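Local coordinates for flagellar regulatory protein C (Vibrio cholerae, PDB 4QHS), which probably acts as a heptameric AAA+ ATPase that couples ATP turnover to sigma-54-dependent activation of flagellar gene transcription, at residues H201-H206 and R243-S248; T223-Y228 and R235-V240; L25-L30 and E52-Y57. All blocks are in the same frame, centred on the assembly; numbering follows the deposited sequence.

Contact 1. Residues H201-H206 and R243-S248; sequences HLIERH and RALILS
Leu245 reaches from helix 233-247 towards helix 195-208, and its two methyl groups divide the work between Ile203 and His206. CD2 meets the branch methyl CG2 of Ile203 at 4.0 Å, an ordinary van der Waals distance at which the two side chains approach at a slant. CD1 comes closer to the imidazole of His206, lying 3.3 Å from its ND1 and 3.7 Å from its CE1. The ring is carried there by a trans first torsion (chi1 163°), which aims it against the oncoming leucine. The well-enclosed part of the contact is the buried pair Leu245 and Ile203: Val214 and Pro215 also pack on this isoleucine, and Val214 touches Leu245 as well. The His206 end is partly exposed and poorly ordered, so the short approach to ND1 deserves caution; beyond it, the other face of helix 195-208 is open to solvent. Other side chains of segment 243-248, Arg243, Ile246 and Leu247, pack on Phe181 of a neighbouring subunit. Chemically the contact is mainly van der Waals, with apolar packing of Leu245 on Ile203 and an imidazole at one end; if the ring is placed correctly, the lack of any partner for ND1 in the model would be consistent with a neutral imidazole.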
loop_
_atom_site.group_PDB
_atom_site.type_symbol
_atom_site.label_atom_id
_atom_site.label_comp_id
_atom_site.label_asym_id
_atom_site.label_seq_id
_atom_site.Cartn_x
_atom_site.Cartn_y
_atom_site.Cartn_z
ATOM N N HIS A 201 34.425 -13.390 -41.737
ATOM C CA HIS A 201 33.386 -12.515 -42.223
ATOM C C HIS A 201 33.368 -11.231 -41.430
ATOM O O HIS A 201 33.218 -10.152 -41.965
ATOM C CB HIS A 201 32.034 -13.199 -42.135
ATOM C CG HIS A 201 30.973 -12.520 -42.930
ATOM N ND1 HIS A 201 30.179 -11.527 -42.411
ATOM C CD2 HIS A 201 30.588 -12.675 -44.213
ATOM C CE1 HIS A 201 29.347 -11.103 -43.339
ATOM N NE2 HIS A 201 29.571 -11.789 -44.441
ATOM N N LEU A 202 33.528 -11.373 -40.131
ATOM C CA LEU A 202 33.554 -10.244 -39.237
ATOM C C LEU A 202 34.705 -9.362 -39.596
ATOM O O LEU A 202 34.580 -8.160 -39.674
ATOM C CB LEU A 202 33.699 -10.718 -37.820
ATOM C CG LEU A 202 32.427 -11.313 -37.287
ATOM C CD1 LEU A 202 32.698 -12.057 -36.049
ATOM C CD2 LEU A 202 31.494 -10.213 -37.033
ATOM N N ILE A 203 35.842 -9.970 -39.839
ATOM C CA ILE A 203 36.981 -9.200 -40.244
ATOM C C ILE A 203 36.732 -8.600 -41.593
ATOM O O ILE A 203 37.062 -7.464 -41.835
ATOM C CB ILE A 203 38.202 -10.054 -40.324
ATOM C CG1 ILE A 203 38.430 -10.733 -38.999
ATOM C CG2 ILE A 203 39.367 -9.240 -40.602
ATOM C CD1 ILE A 203 39.825 -10.956 -38.721
ATOM N N GLU A 204 36.153 -9.380 -42.480
ATOM C CA GLU A 204 35.905 -8.920 -43.821
ATOM C C GLU A 204 34.855 -7.832 -43.809
ATOM O O GLU A 204 35.021 -6.802 -44.417
ATOM C CB GLU A 204 35.478 -10.096 -44.689
ATOM C CG GLU A 204 34.569 -9.766 -45.853
ATOM C CD GLU A 204 34.676 -10.775 -46.975
ATOM O OE1 GLU A 204 34.058 -10.570 -48.036
ATOM O OE2 GLU A 204 35.383 -11.777 -46.786
ATOM N N ARG A 205 33.773 -8.071 -43.096
ATOM C CA ARG A 205 32.680 -7.127 -43.014
ATOM C C ARG A 205 33.089 -5.761 -42.497
ATOM O O ARG A 205 32.521 -4.747 -42.866
ATOM C CB ARG A 205 31.616 -7.708 -42.106
ATOM C CG ARG A 205 31.248 -6.869 -40.923
ATOM C CD ARG A 205 29.978 -7.423 -40.302
ATOM N NE ARG A 205 29.454 -6.581 -39.240
ATOM C CZ ARG A 205 28.412 -5.767 -39.363
ATOM N NH1 ARG A 205 27.756 -5.674 -40.505
ATOM N NH2 ARG A 205 28.020 -5.046 -38.330
ATOM N N HIS A 206 34.085 -5.762 -41.626
ATOM C CA HIS A 206 34.584 -4.587 -40.919
ATOM C C HIS A 206 35.617 -3.813 -41.731
ATOM O O HIS A 206 35.517 -2.599 -41.877
ATOM C CB HIS A 206 35.191 -4.988 -39.578
ATOM C CG HIS A 206 36.067 -3.933 -38.977
ATOM N ND1 HIS A 206 37.395 -3.787 -39.317
ATOM C CD2 HIS A 206 35.803 -2.969 -38.063
ATOM C CE1 HIS A 206 37.913 -2.780 -38.635
ATOM N NE2 HIS A 206 36.968 -2.268 -37.867
ATOM N N ARG A 243 38.312 -6.690 -31.057
ATOM C CA ARG A 243 39.419 -6.434 -30.189
ATOM C C ARG A 243 40.710 -6.817 -30.888
ATOM O O ARG A 243 41.680 -6.103 -30.850
ATOM C CB ARG A 243 39.259 -7.229 -28.899
ATOM C CG ARG A 243 40.262 -6.977 -27.857
ATOM C CD ARG A 243 40.085 -7.905 -26.717
ATOM N NE ARG A 243 38.789 -7.741 -26.105
ATOM C CZ ARG A 243 37.886 -8.692 -25.969
ATOM N NH1 ARG A 243 38.117 -9.906 -26.386
ATOM N NH2 ARG A 243 36.743 -8.419 -25.414
ATOM N N ALA A 244 40.701 -7.965 -31.527
ATOM C CA ALA A 244 41.871 -8.440 -32.203
ATOM C C ALA A 244 42.334 -7.480 -33.270
ATOM O O ALA A 244 43.481 -7.184 -33.344
ATOM C CB ALA A 244 41.616 -9.764 -32.774
ATOM N N LEU A 245 41.427 -6.985 -34.085
ATOM C CA LEU A 245 41.783 -6.014 -35.082
ATOM C C LEU A 245 42.408 -4.771 -34.472
ATOM O O LEU A 245 43.271 -4.185 -35.050
ATOM C CB LEU A 245 40.582 -5.632 -35.913
ATOM C CG LEU A 245 40.076 -6.660 -36.896
ATOM C CD1 LEU A 245 38.859 -6.197 -37.640
ATOM C CD2 LEU A 245 41.160 -6.947 -37.854
ATOM N N ILE A 246 41.973 -4.379 -33.291
ATOM C CA ILE A 246 42.541 -3.216 -32.645
ATOM C C ILE A 246 43.967 -3.452 -32.166
ATOM O O ILE A 246 44.811 -2.608 -32.310
ATOM C CB ILE A 246 41.661 -2.717 -31.491
ATOM C CG1 ILE A 246 40.362 -2.146 -32.029
ATOM C CG2 ILE A 246 42.347 -1.659 -30.732
ATOM C CD1 ILE A 246 39.291 -2.068 -31.039
ATOM N N LEU A 247 44.247 -4.605 -31.614
ATOM C CA LEU A 247 45.590 -4.874 -31.164
ATOM C C LEU A 247 46.564 -4.956 -32.327
ATOM O O LEU A 247 47.744 -4.838 -32.142
ATOM C CB LEU A 247 45.619 -6.108 -30.294
ATOM C CG LEU A 247 44.830 -5.914 -29.019
ATOM C CD1 LEU A 247 44.720 -7.174 -28.296
ATOM C CD2 LEU A 247 45.518 -4.940 -28.169
ATOM N N SER A 248 46.032 -5.137 -33.523
ATOM C CA SER A 248 46.729 -4.877 -34.775
ATOM C C SER A 248 46.327 -5.807 -35.905
ATOM O O SER A 248 45.771 -6.860 -35.679
ATOM C CB SER A 248 48.238 -4.878 -34.605
ATOM O OG SER A 248 48.859 -4.886 -35.869
#

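Contact 2. Residues T223-Y228 and R235-V240; sequences TKLLNY and RELDNV
Tyr228 and Glu236 form the polar end of this contact, and Leu225 forms its apolar end; together these three account for most of the buried surface. The tyrosine hydroxyl OH donates to OE2 of Glu236 over 2.7 Å, approaching on the syn side of the carboxylate but 32° out of its plane. Ring and carboxylate are turned 73° against each other, and the acid sits at the edge of the ring, with OE2 only 3.4 Å from CE2. Both groups extend from their backbones, Tyr228 with CG trans to its own N (chi1 176°) and Glu236 with a fully stretched chain; they reach towards each other from opposite directions, the carboxylate arriving at the hydroxyl-bearing edge of the ring. The other carboxylate oxygen, OE1, accepts from the backbone N of Gly232, which leaves Glu236 fixed at both oxygens, while Trp230 meets the Tyr228 ring edge-to-face. On the apolar side a single methyl of Leu225, CD1, touches CG1 of Val240 at 3.9 Å and CD1 of Leu237 at 4.3 Å, the leucine and the valine running alongside one another in opposing senses. Just before the tyrosine, the helix ends where Asn227 doubles back: its N and its ND2 both bind O of Thr223, from opposite faces of that carbonyl. The GNVREL sequence of sigma-54 activators starts at the end of the link and runs into the first turns of helix 233-247. Arg235 in it probably corresponds to the sensor II arginine, as in related activators; its backbone is hydrogen-bonded to Gly48 of the P-loop, and its side chain forms a salt bridge with Glu172 of a neighbouring subunit. The whole is a helix-loop-helix packing within the small, all-helical AAA+ lid domain.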
loop_
_atom_site.group_PDB
_atom_site.type_symbol
_atom_site.label_atom_id
_atom_site.label_comp_id
_atom_site.label_asym_id
_atom_site.label_seq_id
_atom_site.Cartn_x
_atom_site.Cartn_y
_atom_site.Cartn_z
ATOM N N THR A 223 43.114 -21.850 -33.998
ATOM C CA THR A 223 42.980 -22.972 -33.127
ATOM C C THR A 223 42.528 -22.451 -31.782
ATOM O O THR A 223 41.709 -23.035 -31.118
ATOM C CB THR A 223 44.332 -23.705 -33.032
ATOM O OG1 THR A 223 44.608 -24.334 -34.274
ATOM C CG2 THR A 223 44.314 -24.736 -31.969
ATOM N N LYS A 224 43.090 -21.322 -31.405
ATOM C CA LYS A 224 42.761 -20.673 -30.159
ATOM C C LYS A 224 41.317 -20.283 -30.171
ATOM O O LYS A 224 40.613 -20.481 -29.225
ATOM C CB LYS A 224 43.601 -19.441 -30.015
ATOM C CG LYS A 224 43.414 -18.712 -28.754
ATOM C CD LYS A 224 44.745 -18.339 -28.240
ATOM C CE LYS A 224 44.727 -17.022 -27.588
ATOM N NZ LYS A 224 46.055 -16.424 -27.619
ATOM N N LEU A 225 40.884 -19.732 -31.281
ATOM C CA LEU A 225 39.462 -19.421 -31.464
ATOM C C LEU A 225 38.585 -20.694 -31.451
ATOM O O LEU A 225 37.492 -20.689 -30.881
ATOM C CB LEU A 225 39.236 -18.652 -32.778
ATOM C CG LEU A 225 39.264 -17.114 -32.901
ATOM C CD1 LEU A 225 38.854 -16.380 -31.615
ATOM C CD2 LEU A 225 40.569 -16.585 -33.419
ATOM N N LEU A 226 39.042 -21.771 -32.066
ATOM C CA LEU A 226 38.230 -22.962 -32.173
ATOM C C LEU A 226 38.064 -23.695 -30.880
ATOM O O LEU A 226 37.118 -24.383 -30.701
ATOM C CB LEU A 226 38.810 -23.911 -33.186
ATOM C CG LEU A 226 38.714 -23.457 -34.624
ATOM C CD1 LEU A 226 39.274 -24.496 -35.504
ATOM C CD2 LEU A 226 37.301 -23.228 -34.987
ATOM N N ASN A 227 39.002 -23.551 -29.976
ATOM C CA ASN A 227 38.994 -24.348 -28.779
ATOM C C ASN A 227 38.428 -23.624 -27.587
ATOM O O ASN A 227 38.696 -23.985 -26.471
ATOM C CB ASN A 227 40.410 -24.814 -28.437
ATOM C CG ASN A 227 40.802 -26.108 -29.145
ATOM O OD1 ASN A 227 40.520 -27.197 -28.673
ATOM N ND2 ASN A 227 41.467 -25.979 -30.267
ATOM N N TYR A 228 37.658 -22.587 -27.813
ATOM C CA TYR A 228 37.101 -21.854 -26.719
ATOM C C TYR A 228 35.641 -22.145 -26.757
ATOM O O TYR A 228 35.059 -22.148 -27.815
ATOM C CB TYR A 228 37.358 -20.382 -26.927
ATOM C CG TYR A 228 36.738 -19.489 -25.906
ATOM C CD1 TYR A 228 37.081 -19.585 -24.598
ATOM C CD2 TYR A 228 35.823 -18.541 -26.263
ATOM C CE1 TYR A 228 36.530 -18.779 -23.671
ATOM C CE2 TYR A 228 35.267 -17.726 -25.336
ATOM C CZ TYR A 228 35.623 -17.848 -24.040
ATOM O OH TYR A 228 35.086 -17.049 -23.107
ATOM N N ARG A 235 28.084 -12.951 -30.177
ATOM C CA ARG A 235 28.352 -11.625 -29.686
ATOM C C ARG A 235 29.691 -11.547 -29.040
ATOM O O ARG A 235 30.325 -10.540 -29.081
ATOM C CB ARG A 235 27.294 -11.194 -28.684
ATOM C CG ARG A 235 25.989 -10.870 -29.300
ATOM C CD ARG A 235 25.226 -9.922 -28.465
ATOM N NE ARG A 235 24.669 -10.571 -27.312
ATOM C CZ ARG A 235 23.377 -10.648 -27.059
ATOM N NH1 ARG A 235 22.502 -10.129 -27.883
ATOM N NH2 ARG A 235 22.968 -11.253 -25.979
ATOM N N GLU A 236 30.092 -12.633 -28.415
ATOM C CA GLU A 236 31.370 -12.699 -27.770
ATOM C C GLU A 236 32.412 -12.746 -28.846
ATOM O O GLU A 236 33.418 -12.125 -28.733
ATOM C CB GLU A 236 31.467 -13.914 -26.867
ATOM C CG GLU A 236 32.741 -14.007 -26.108
ATOM C CD GLU A 236 32.765 -15.129 -25.098
ATOM O OE1 GLU A 236 32.037 -16.098 -25.233
ATOM O OE2 GLU A 236 33.525 -15.054 -24.150
ATOM N N LEU A 237 32.139 -13.469 -29.908
ATOM C CA LEU A 237 33.099 -13.633 -30.974
ATOM C C LEU A 237 33.314 -12.312 -31.642
ATOM O O LEU A 237 34.419 -11.939 -31.929
ATOM C CB LEU A 237 32.636 -14.674 -31.977
ATOM C CG LEU A 237 33.470 -14.844 -33.230
ATOM C CD1 LEU A 237 34.823 -15.323 -32.856
ATOM C CD2 LEU A 237 32.847 -15.824 -34.137
ATOM N N ASP A 238 32.235 -11.601 -31.856
ATOM C CA ASP A 238 32.321 -10.306 -32.444
ATOM C C ASP A 238 33.234 -9.457 -31.609
ATOM O O ASP A 238 34.077 -8.787 -32.127
ATOM C CB ASP A 238 30.960 -9.666 -32.553
ATOM C CG ASP A 238 30.795 -8.890 -33.811
ATOM O OD1 ASP A 238 31.598 -8.001 -34.066
ATOM O OD2 ASP A 238 29.858 -9.158 -34.560
ATOM N N ASN A 239 33.075 -9.513 -30.309
ATOM C CA ASN A 239 33.951 -8.774 -29.446
ATOM C C ASN A 239 35.409 -9.134 -29.627
ATOM O O ASN A 239 36.236 -8.269 -29.721
ATOM C CB ASN A 239 33.567 -8.964 -27.991
ATOM C CG ASN A 239 32.614 -7.929 -27.506
ATOM O OD1 ASN A 239 32.072 -7.173 -28.272
ATOM N ND2 ASN A 239 32.403 -7.897 -26.220
ATOM N N VAL A 240 35.713 -10.416 -29.635
ATOM C CA VAL A 240 37.072 -10.865 -29.657
ATOM C C VAL A 240 37.724 -10.461 -30.968
ATOM O O VAL A 240 38.828 -9.994 -31.004
ATOM C CB VAL A 240 37.109 -12.369 -29.463
ATOM C CG1 VAL A 240 38.450 -12.924 -29.779
ATOM C CG2 VAL A 240 36.706 -12.726 -28.078
#

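Contact 3. Residues L25-L30 and E52-Y57; sequences LKLLAL and EVMSRY
This is a helix-helix packing contact beside the parallel sheet of the ATPase domain, near its strands 41-44 and 182-184. It joins helix 23-35 and helix 51-61, whose short segments run in broadly the same direction with a crossing angle of -37° and axes 11.3 Å apart. At that spacing only the longer side chains meet. Leu28 carries most of it: its methyl CD1 sits over the face of the Tyr57 ring, 4.1 Å from the centroid and 12° off the normal, a CH-pi contact. Tyr57 lays its ring there by a trans chi1 of 173°, and its hydroxyl OH is hydrogen-bonded to OD1 of Asp32, further along helix 23-35. Helix 51-61 follows the P-loop that leaves strand 41-44, so the contact borders the nucleotide-site element of the parallel five-stranded AAA+ sheet, whose strand order is 2-3-4-1-5. The same methyl CD1 of Leu28 also lies 4.3 Å from SD of Met54, and the terminal methyl CE of that methionine reaches CD1 of Leu27 at 4.3 Å. Met54 also packs on Ile43 and Leu183 of the sheet, and both Leu27 and Met54 touch Trp185.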
loop_
_atom_site.group_PDB
_atom_site.type_symbol
_atom_site.label_atom_id
_atom_site.label_comp_id
_atom_site.label_asym_id
_atom_site.label_seq_id
_atom_site.Cartn_x
_atom_site.Cartn_y
_atom_site.Cartn_z
ATOM N N LEU A 25 23.978 -26.189 -42.019
ATOM C CA LEU A 25 23.523 -26.350 -43.396
ATOM C C LEU A 25 22.181 -27.088 -43.470
ATOM O O LEU A 25 21.347 -26.788 -44.322
ATOM C CB LEU A 25 24.586 -27.083 -44.214
ATOM C CG LEU A 25 25.830 -26.282 -44.602
ATOM C CD1 LEU A 25 26.953 -27.241 -44.958
ATOM C CD2 LEU A 25 25.523 -25.375 -45.779
ATOM N N LYS A 26 21.982 -28.016 -42.561
ATOM C CA LYS A 26 20.731 -28.709 -42.413
ATOM C C LYS A 26 19.622 -27.758 -41.997
ATOM O O LYS A 26 18.526 -27.845 -42.471
ATOM C CB LYS A 26 20.890 -29.770 -41.354
ATOM C CG LYS A 26 20.931 -31.168 -41.859
ATOM C CD LYS A 26 22.334 -31.636 -42.110
ATOM C CE LYS A 26 22.559 -32.998 -41.534
ATOM N NZ LYS A 26 21.322 -33.511 -40.931
ATOM N N LEU A 27 19.940 -26.838 -41.121
ATOM C CA LEU A 27 19.000 -25.848 -40.699
ATOM C C LEU A 27 18.557 -25.033 -41.864
ATOM O O LEU A 27 17.389 -24.834 -42.052
ATOM C CB LEU A 27 19.662 -24.912 -39.721
ATOM C CG LEU A 27 19.292 -24.942 -38.271
ATOM C CD1 LEU A 27 17.842 -25.153 -38.117
ATOM C CD2 LEU A 27 20.034 -26.033 -37.638
ATOM N N LEU A 28 19.509 -24.536 -42.631
ATOM C CA LEU A 28 19.196 -23.690 -43.779
ATOM C C LEU A 28 18.323 -24.401 -44.815
ATOM O O LEU A 28 17.450 -23.777 -45.413
ATOM C CB LEU A 28 20.474 -23.176 -44.451
ATOM C CG LEU A 28 21.060 -21.864 -43.911
ATOM C CD1 LEU A 28 19.975 -20.967 -43.316
ATOM C CD2 LEU A 28 22.151 -22.118 -42.893
ATOM N N ALA A 29 18.551 -25.696 -45.026
ATOM C CA ALA A 29 17.680 -26.483 -45.905
ATOM C C ALA A 29 16.256 -26.577 -45.350
ATOM O O ALA A 29 15.291 -26.589 -46.112
ATOM C CB ALA A 29 18.243 -27.857 -46.111
ATOM N N LEU A 30 16.117 -26.651 -44.028
ATOM C CA LEU A 30 14.774 -26.624 -43.431
ATOM C C LEU A 30 14.165 -25.242 -43.660
ATOM O O LEU A 30 13.001 -25.093 -44.061
ATOM C CB LEU A 30 14.813 -26.952 -41.938
ATOM C CG LEU A 30 14.481 -28.371 -41.454
ATOM C CD1 LEU A 30 14.157 -29.276 -42.591
ATOM C CD2 LEU A 30 15.604 -28.963 -40.633
ATOM N N GLU A 52 19.426 -13.254 -36.201
ATOM C CA GLU A 52 18.828 -12.103 -36.862
ATOM C C GLU A 52 18.864 -12.233 -38.381
ATOM O O GLU A 52 17.985 -11.720 -39.078
ATOM C CB GLU A 52 19.537 -10.818 -36.421
ATOM C CG GLU A 52 21.002 -10.695 -36.867
ATOM C CD GLU A 52 21.982 -11.449 -35.975
ATOM O OE1 GLU A 52 21.536 -12.264 -35.143
ATOM O OE2 GLU A 52 23.205 -11.215 -36.104
ATOM N N VAL A 53 19.868 -12.942 -38.888
ATOM C CA VAL A 53 20.062 -13.037 -40.325
ATOM C C VAL A 53 19.306 -14.217 -40.937
ATOM O O VAL A 53 18.880 -14.150 -42.091
ATOM C CB VAL A 53 21.569 -13.139 -40.681
ATOM C CG1 VAL A 53 22.315 -11.901 -40.188
ATOM C CG2 VAL A 53 22.188 -14.416 -40.118
ATOM N N MET A 54 19.140 -15.287 -40.163
ATOM C CA MET A 54 18.394 -16.462 -40.605
ATOM C C MET A 54 16.963 -16.083 -40.983
ATOM O O MET A 54 16.408 -16.569 -41.972
ATOM C CB MET A 54 18.399 -17.528 -39.508
ATOM C CG MET A 54 17.133 -18.356 -39.413
ATOM S SD MET A 54 17.266 -19.960 -40.193
ATOM C CE MET A 54 17.071 -21.007 -38.759
ATOM N N SER A 55 16.379 -15.190 -40.197
ATOM C CA SER A 55 15.054 -14.659 -40.483
ATOM C C SER A 55 15.052 -13.801 -41.751
ATOM O O SER A 55 14.097 -13.816 -42.536
ATOM C CB SER A 55 14.566 -13.849 -39.283
ATOM O OG SER A 55 15.679 -13.418 -38.521
ATOM N N ARG A 56 16.123 -13.046 -41.949
ATOM C CA ARG A 56 16.211 -12.214 -43.130
ATOM C C ARG A 56 16.438 -13.119 -44.340
ATOM O O ARG A 56 15.966 -12.839 -45.444
ATOM C CB ARG A 56 17.323 -11.175 -42.980
ATOM C CG ARG A 56 17.169 -9.950 -43.882
ATOM C CD ARG A 56 17.922 -8.743 -43.325
ATOM N NE ARG A 56 17.461 -8.381 -41.985
ATOM C CZ ARG A 56 18.221 -8.421 -40.893
ATOM N NH1 ARG A 56 19.495 -8.793 -40.981
ATOM N NH2 ARG A 56 17.709 -8.081 -39.714
ATOM N N TYR A 57 17.141 -14.222 -44.111
ATOM C CA TYR A 57 17.343 -15.231 -45.140
ATOM C C TYR A 57 16.004 -15.840 -45.542
ATOM O O TYR A 57 15.735 -16.079 -46.714
ATOM C CB TYR A 57 18.285 -16.309 -44.629
ATOM C CG TYR A 57 18.450 -17.490 -45.541
ATOM C CD1 TYR A 57 17.519 -18.522 -45.557
ATOM C CD2 TYR A 57 19.553 -17.591 -46.370
ATOM C CE1 TYR A 57 17.679 -19.608 -46.390
ATOM C CE2 TYR A 57 19.724 -18.680 -47.202
ATOM C CZ TYR A 57 18.782 -19.684 -47.209
ATOM O OH TYR A 57 18.954 -20.769 -48.042
#

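Read from the N terminus, the chain first closes contact 3, where helix 23-35 is brought against helix 51-61 after strand 41-44 and the P-loop; this loop is finished long before the others begin. The lid then opens with helix 195-208. Contact 1 returns the far end of helix 233-247 to it, and within that span contact 2 joins helix 219-226 to the earlier part of the same helix. Helix 233-247 is thus shared, and contacts 1 and 2 touch directly, CD1 of Leu202 lying 4.0 Å from CG of Leu237. Contact 3 stands apart in the ATPase domain, beside its sheet, about 25 Å and 22 Å centre to centre from contacts 1 and 2.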